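Local coordinates for small nuclear ribonucleoprotein homolog (Pyrobaculum aerophilum, PDB 1M5Q) that assembles into a toroidal Sm-like 14-mer and, judging by its family, probably binds RNA, at residues L17-A29 against L38-N50. Numbering follows the deposited sequence.
Sequences LSNGEVYKGVLHA and LANASNKAGEKFN. With CD (cadmium ion), chain B.
Tyr23 and Asn43 meet at the end of two paired antiparallel strands of the Sm fold, where the second runs into its turn, and they illustrate how a polar side chain can serve an aromatic ring twice, once over its face and once at its hydroxyl. Lys24 pairs with Ser42 and Val26 with Ala39 through two backbone hydrogen bonds each; the one-residue slip between them is a beta bulge, at which Gly25 comes so close to Ala41 that a CB would clash. Followed outward, Tyr23 CB lies 3.8 Å from Leu38 CD1, Tyr23 CD1 passes the Ser42 carbonyl carbon, and Tyr23 CE1 meets Phe49 CE1 at the ring's edge. His61 of a neighbouring subunit packs edge-to-face with Tyr23. Over one face, offset toward the rim, lies Asn43 CB, 3.5 Å from Tyr23 CE1, a CH-pi contact. With CG between its backbone N and carbonyl carbon (chi1 52°), Asn43 runs alongside the tyrosine; its ND2 donates to Glu47 OE2 and its OD1 accepts from Glu47 N. A leucine in place of Asn43 would probably leave Tyr23 OH without an amide donor and Glu47 N without its acceptor, the turn less firmly held. At the tip, Asn43 ND2 also donates to Tyr23 OH over 3.2 Å, nearly straight at 167° and within the amide plane.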
loop_
_atom_site.group_PDB
_atom_site.type_symbol
_atom_site.label_atom_id
_atom_site.label_comp_id
_atom_site.label_asym_id
_atom_site.label_seq_id
_atom_site.Cartn_x
_atom_site.Cartn_y
_atom_site.Cartn_z
ATOM N N LEU H 17 -7.660 19.582 -5.162
ATOM C CA LEU H 17 -6.533 18.711 -5.281
ATOM C C LEU H 17 -5.373 19.058 -4.364
ATOM O O LEU H 17 -5.198 20.217 -3.996
ATOM C CB LEU H 17 -6.082 18.670 -6.757
ATOM C CG LEU H 17 -7.193 18.569 -7.855
ATOM C CD1 LEU H 17 -6.538 18.291 -9.232
ATOM C CD2 LEU H 17 -8.192 17.428 -7.555
ATOM N N SER H 18 -4.579 18.047 -4.003
ATOM C CA SER H 18 -3.459 18.280 -3.099
ATOM C C SER H 18 -2.352 19.148 -3.699
ATOM O O SER H 18 -1.504 19.639 -2.943
ATOM C CB SER H 18 -2.851 16.946 -2.568
ATOM O OG SER H 18 -2.360 16.109 -3.614
ATOM N N ASN H 19 -2.332 19.352 -5.023
ATOM C CA ASN H 19 -1.299 20.254 -5.552
ATOM C C ASN H 19 -1.789 21.730 -5.460
ATOM O O ASN H 19 -1.182 22.640 -6.041
ATOM C CB ASN H 19 -0.964 19.927 -7.025
ATOM C CG ASN H 19 -2.111 20.254 -7.979
ATOM O OD1 ASN H 19 -3.267 20.449 -7.564
ATOM N ND2 ASN H 19 -1.794 20.258 -9.293
ATOM N N GLY H 20 -2.899 21.955 -4.773
ATOM C CA GLY H 20 -3.403 23.299 -4.671
ATOM C C GLY H 20 -4.406 23.690 -5.746
ATOM O O GLY H 20 -5.036 24.754 -5.628
ATOM N N GLU H 21 -4.613 22.883 -6.794
ATOM C CA GLU H 21 -5.614 23.333 -7.776
ATOM C C GLU H 21 -7.016 22.973 -7.340
ATOM O O GLU H 21 -7.228 22.056 -6.515
ATOM C CB GLU H 21 -5.393 22.723 -9.138
ATOM C CG GLU H 21 -4.058 23.023 -9.816
ATOM C CD GLU H 21 -3.992 22.354 -11.200
ATOM O OE1 GLU H 21 -4.442 22.947 -12.209
ATOM O OE2 GLU H 21 -3.507 21.215 -11.282
ATOM N N VAL H 22 -7.978 23.714 -7.883
ATOM C CA VAL H 22 -9.384 23.498 -7.610
ATOM C C VAL H 22 -10.130 23.469 -8.942
ATOM O O VAL H 22 -10.093 24.473 -9.675
ATOM C CB VAL H 22 -9.947 24.652 -6.712
ATOM C CG1 VAL H 22 -11.457 24.443 -6.538
ATOM C CG2 VAL H 22 -9.248 24.651 -5.317
ATOM N N TYR H 23 -10.761 22.355 -9.321
ATOM C CA TYR H 23 -11.509 22.331 -10.592
ATOM C C TYR H 23 -13.005 22.279 -10.352
ATOM O O TYR H 23 -13.492 21.488 -9.547
ATOM C CB TYR H 23 -11.157 21.122 -11.495
ATOM C CG TYR H 23 -9.822 21.241 -12.200
ATOM C CD1 TYR H 23 -9.742 21.758 -13.491
ATOM C CD2 TYR H 23 -8.648 21.024 -11.506
ATOM C CE1 TYR H 23 -8.509 22.075 -14.054
ATOM C CE2 TYR H 23 -7.406 21.343 -12.048
ATOM C CZ TYR H 23 -7.347 21.883 -13.318
ATOM O OH TYR H 23 -6.146 22.339 -13.798
ATOM N N LYS H 24 -13.749 23.066 -11.095
ATOM C CA LYS H 24 -15.175 23.092 -10.910
ATOM C C LYS H 24 -15.796 22.669 -12.244
ATOM O O LYS H 24 -15.398 23.159 -13.294
ATOM C CB LYS H 24 -15.590 24.521 -10.530
ATOM C CG LYS H 24 -17.067 24.671 -10.203
ATOM C CD LYS H 24 -17.447 26.106 -9.725
ATOM C CE LYS H 24 -18.846 26.125 -9.050
ATOM N NZ LYS H 24 -19.496 27.519 -8.873
ATOM N N GLY H 25 -16.747 21.749 -12.242
ATOM C CA GLY H 25 -17.339 21.383 -13.525
ATOM C C GLY H 25 -18.456 20.387 -13.304
ATOM O O GLY H 25 -18.797 20.112 -12.172
ATOM N N VAL H 26 -18.989 19.840 -14.378
ATOM C CA VAL H 26 -20.056 18.892 -14.304
ATOM C C VAL H 26 -19.468 17.504 -13.993
ATOM O O VAL H 26 -18.502 17.070 -14.619
ATOM C CB VAL H 26 -20.891 18.848 -15.644
ATOM C CG1 VAL H 26 -21.950 17.756 -15.550
ATOM C CG2 VAL H 26 -21.627 20.205 -15.865
ATOM N N LEU H 27 -20.026 16.847 -12.979
ATOM C CA LEU H 27 -19.568 15.505 -12.630
ATOM C C LEU H 27 -20.010 14.584 -13.754
ATOM O O LEU H 27 -21.203 14.303 -13.951
ATOM C CB LEU H 27 -20.209 15.060 -11.301
ATOM C CG LEU H 27 -19.830 13.635 -10.913
ATOM C CD1 LEU H 27 -18.313 13.616 -10.704
ATOM C CD2 LEU H 27 -20.555 13.216 -9.629
ATOM N N HIS H 28 -19.031 14.094 -14.479
ATOM C CA HIS H 28 -19.203 13.227 -15.632
ATOM C C HIS H 28 -19.088 11.694 -15.348
ATOM O O HIS H 28 -19.813 10.905 -15.939
ATOM C CB HIS H 28 -18.148 13.633 -16.648
ATOM C CG HIS H 28 -18.326 13.014 -17.986
ATOM N ND1 HIS H 28 -19.369 13.345 -18.824
ATOM C CD2 HIS H 28 -17.608 12.069 -18.635
ATOM C CE1 HIS H 28 -19.291 12.631 -19.932
ATOM N NE2 HIS H 28 -18.232 11.852 -19.842
ATOM N N ALA H 29 -18.161 11.286 -14.496
ATOM C CA ALA H 29 -18.001 9.862 -14.183
ATOM C C ALA H 29 -17.318 9.683 -12.856
ATOM O O ALA H 29 -16.458 10.501 -12.471
ATOM C CB ALA H 29 -17.154 9.147 -15.272
ATOM N N LEU H 38 -14.505 15.146 -14.849
ATOM C CA LEU H 38 -15.355 16.340 -14.896
ATOM C C LEU H 38 -15.485 16.821 -16.344
ATOM O O LEU H 38 -14.504 16.741 -17.122
ATOM C CB LEU H 38 -14.774 17.520 -14.113
ATOM C CG LEU H 38 -14.487 17.380 -12.631
ATOM C CD1 LEU H 38 -14.012 18.729 -12.105
ATOM C CD2 LEU H 38 -15.766 16.901 -11.863
ATOM N N ALA H 39 -16.671 17.344 -16.675
ATOM C CA ALA H 39 -16.968 17.870 -18.025
ATOM C C ALA H 39 -16.985 19.386 -17.963
ATOM O O ALA H 39 -17.482 19.977 -16.970
ATOM C CB ALA H 39 -18.326 17.404 -18.520
ATOM N N ASN H 40 -16.419 20.004 -18.998
ATOM C CA ASN H 40 -16.372 21.473 -19.107
ATOM C C ASN H 40 -16.030 22.087 -17.764
ATOM O O ASN H 40 -16.806 22.831 -17.152
ATOM C CB ASN H 40 -17.734 21.963 -19.601
ATOM C CG ASN H 40 -18.011 21.491 -21.046
ATOM O OD1 ASN H 40 -17.185 21.727 -21.916
ATOM N ND2 ASN H 40 -19.131 20.808 -21.279
ATOM N N ALA H 41 -14.830 21.766 -17.330
ATOM C CA ALA H 41 -14.338 22.179 -16.032
ATOM C C ALA H 41 -13.329 23.312 -16.174
ATOM O O ALA H 41 -12.703 23.474 -17.202
ATOM C CB ALA H 41 -13.681 20.971 -15.335
ATOM N N SER H 42 -13.202 24.122 -15.135
ATOM C CA SER H 42 -12.213 25.157 -15.182
ATOM C C SER H 42 -11.538 25.229 -13.804
ATOM O O SER H 42 -12.152 24.880 -12.786
ATOM C CB SER H 42 -12.872 26.465 -15.574
ATOM O OG SER H 42 -13.810 26.814 -14.602
ATOM N N ASN H 43 -10.277 25.656 -13.784
ATOM C CA ASN H 43 -9.499 25.788 -12.544
ATOM C C ASN H 43 -9.572 27.249 -12.095
ATOM O O ASN H 43 -10.284 28.047 -12.716
ATOM C CB ASN H 43 -8.068 25.368 -12.813
ATOM C CG ASN H 43 -7.461 26.076 -14.019
ATOM O OD1 ASN H 43 -7.828 27.201 -14.337
ATOM N ND2 ASN H 43 -6.536 25.416 -14.691
ATOM N N LYS H 44 -8.822 27.641 -11.071
ATOM C CA LYS H 44 -8.963 29.037 -10.606
ATOM C C LYS H 44 -8.280 30.013 -11.543
ATOM O O LYS H 44 -8.613 31.178 -11.551
ATOM C CB LYS H 44 -8.418 29.257 -9.178
ATOM C CG LYS H 44 -9.186 28.538 -8.056
ATOM C CD LYS H 44 -10.497 29.183 -7.712
ATOM C CE LYS H 44 -11.155 28.433 -6.558
ATOM N NZ LYS H 44 -12.407 29.069 -5.980
ATOM N N ALA H 45 -7.318 29.542 -12.307
ATOM C CA ALA H 45 -6.668 30.421 -13.253
ATOM C C ALA H 45 -7.600 30.709 -14.458
ATOM O O ALA H 45 -7.220 31.408 -15.382
ATOM C CB ALA H 45 -5.362 29.791 -13.712
ATOM N N GLY H 46 -8.829 30.201 -14.452
ATOM C CA GLY H 46 -9.691 30.465 -15.601
ATOM C C GLY H 46 -9.579 29.539 -16.820
ATOM O O GLY H 46 -10.355 29.687 -17.759
ATOM N N GLU H 47 -8.655 28.572 -16.809
ATOM C CA GLU H 47 -8.541 27.672 -17.958
ATOM C C GLU H 47 -9.735 26.731 -17.972
ATOM O O GLU H 47 -10.261 26.393 -16.920
ATOM C CB GLU H 47 -7.260 26.866 -17.882
ATOM C CG GLU H 47 -5.998 27.723 -17.874
ATOM C CD GLU H 47 -4.794 26.911 -17.467
ATOM O OE1 GLU H 47 -3.709 27.135 -18.016
ATOM O OE2 GLU H 47 -4.911 26.046 -16.577
ATOM N N LYS H 48 -10.159 26.328 -19.166
ATOM C CA LYS H 48 -11.304 25.455 -19.322
ATOM C C LYS H 48 -10.880 24.264 -20.155
ATOM O O LYS H 48 -10.037 24.394 -21.053
ATOM C CB LYS H 48 -12.434 26.175 -20.045
ATOM C CG LYS H 48 -12.660 27.598 -19.611
ATOM C CD LYS H 48 -13.795 28.232 -20.437
ATOM C CE LYS H 48 -14.198 29.606 -19.883
ATOM N NZ LYS H 48 -15.489 30.069 -20.495
ATOM N N PHE H 49 -11.459 23.098 -19.852
ATOM C CA PHE H 49 -11.113 21.872 -20.568
ATOM C C PHE H 49 -12.391 21.095 -20.750
ATOM O O PHE H 49 -13.220 21.075 -19.838
ATOM C CB PHE H 49 -10.109 21.028 -19.766
ATOM C CG PHE H 49 -8.919 21.783 -19.309
ATOM C CD1 PHE H 49 -8.969 22.526 -18.140
ATOM C CD2 PHE H 49 -7.747 21.764 -20.049
ATOM C CE1 PHE H 49 -7.879 23.232 -17.714
ATOM C CE2 PHE H 49 -6.642 22.471 -19.637
ATOM C CZ PHE H 49 -6.705 23.215 -18.452
ATOM N N ASN H 50 -12.562 20.463 -21.905
ATOM C CA ASN H 50 -13.801 19.765 -22.144
ATOM C C ASN H 50 -13.931 18.588 -21.176
ATOM O O ASN H 50 -15.040 18.256 -20.783
ATOM C CB ASN H 50 -13.927 19.288 -23.591
ATOM C CG ASN H 50 -15.177 18.410 -23.798
ATOM O OD1 ASN H 50 -15.066 17.189 -23.904
ATOM N ND2 ASN H 50 -16.363 19.016 -23.797
HETATM CD CD CD B . -17.469 10.018 -21.172
HETATM O O HOH W 1 -7.079 26.073 -9.399
HETATM O O HOH W 2 -12.226 26.252 -9.768
HETATM O O HOH W 3 -15.077 10.393 -20.512
HETATM O O HOH W 4 -19.921 9.927 -21.935
#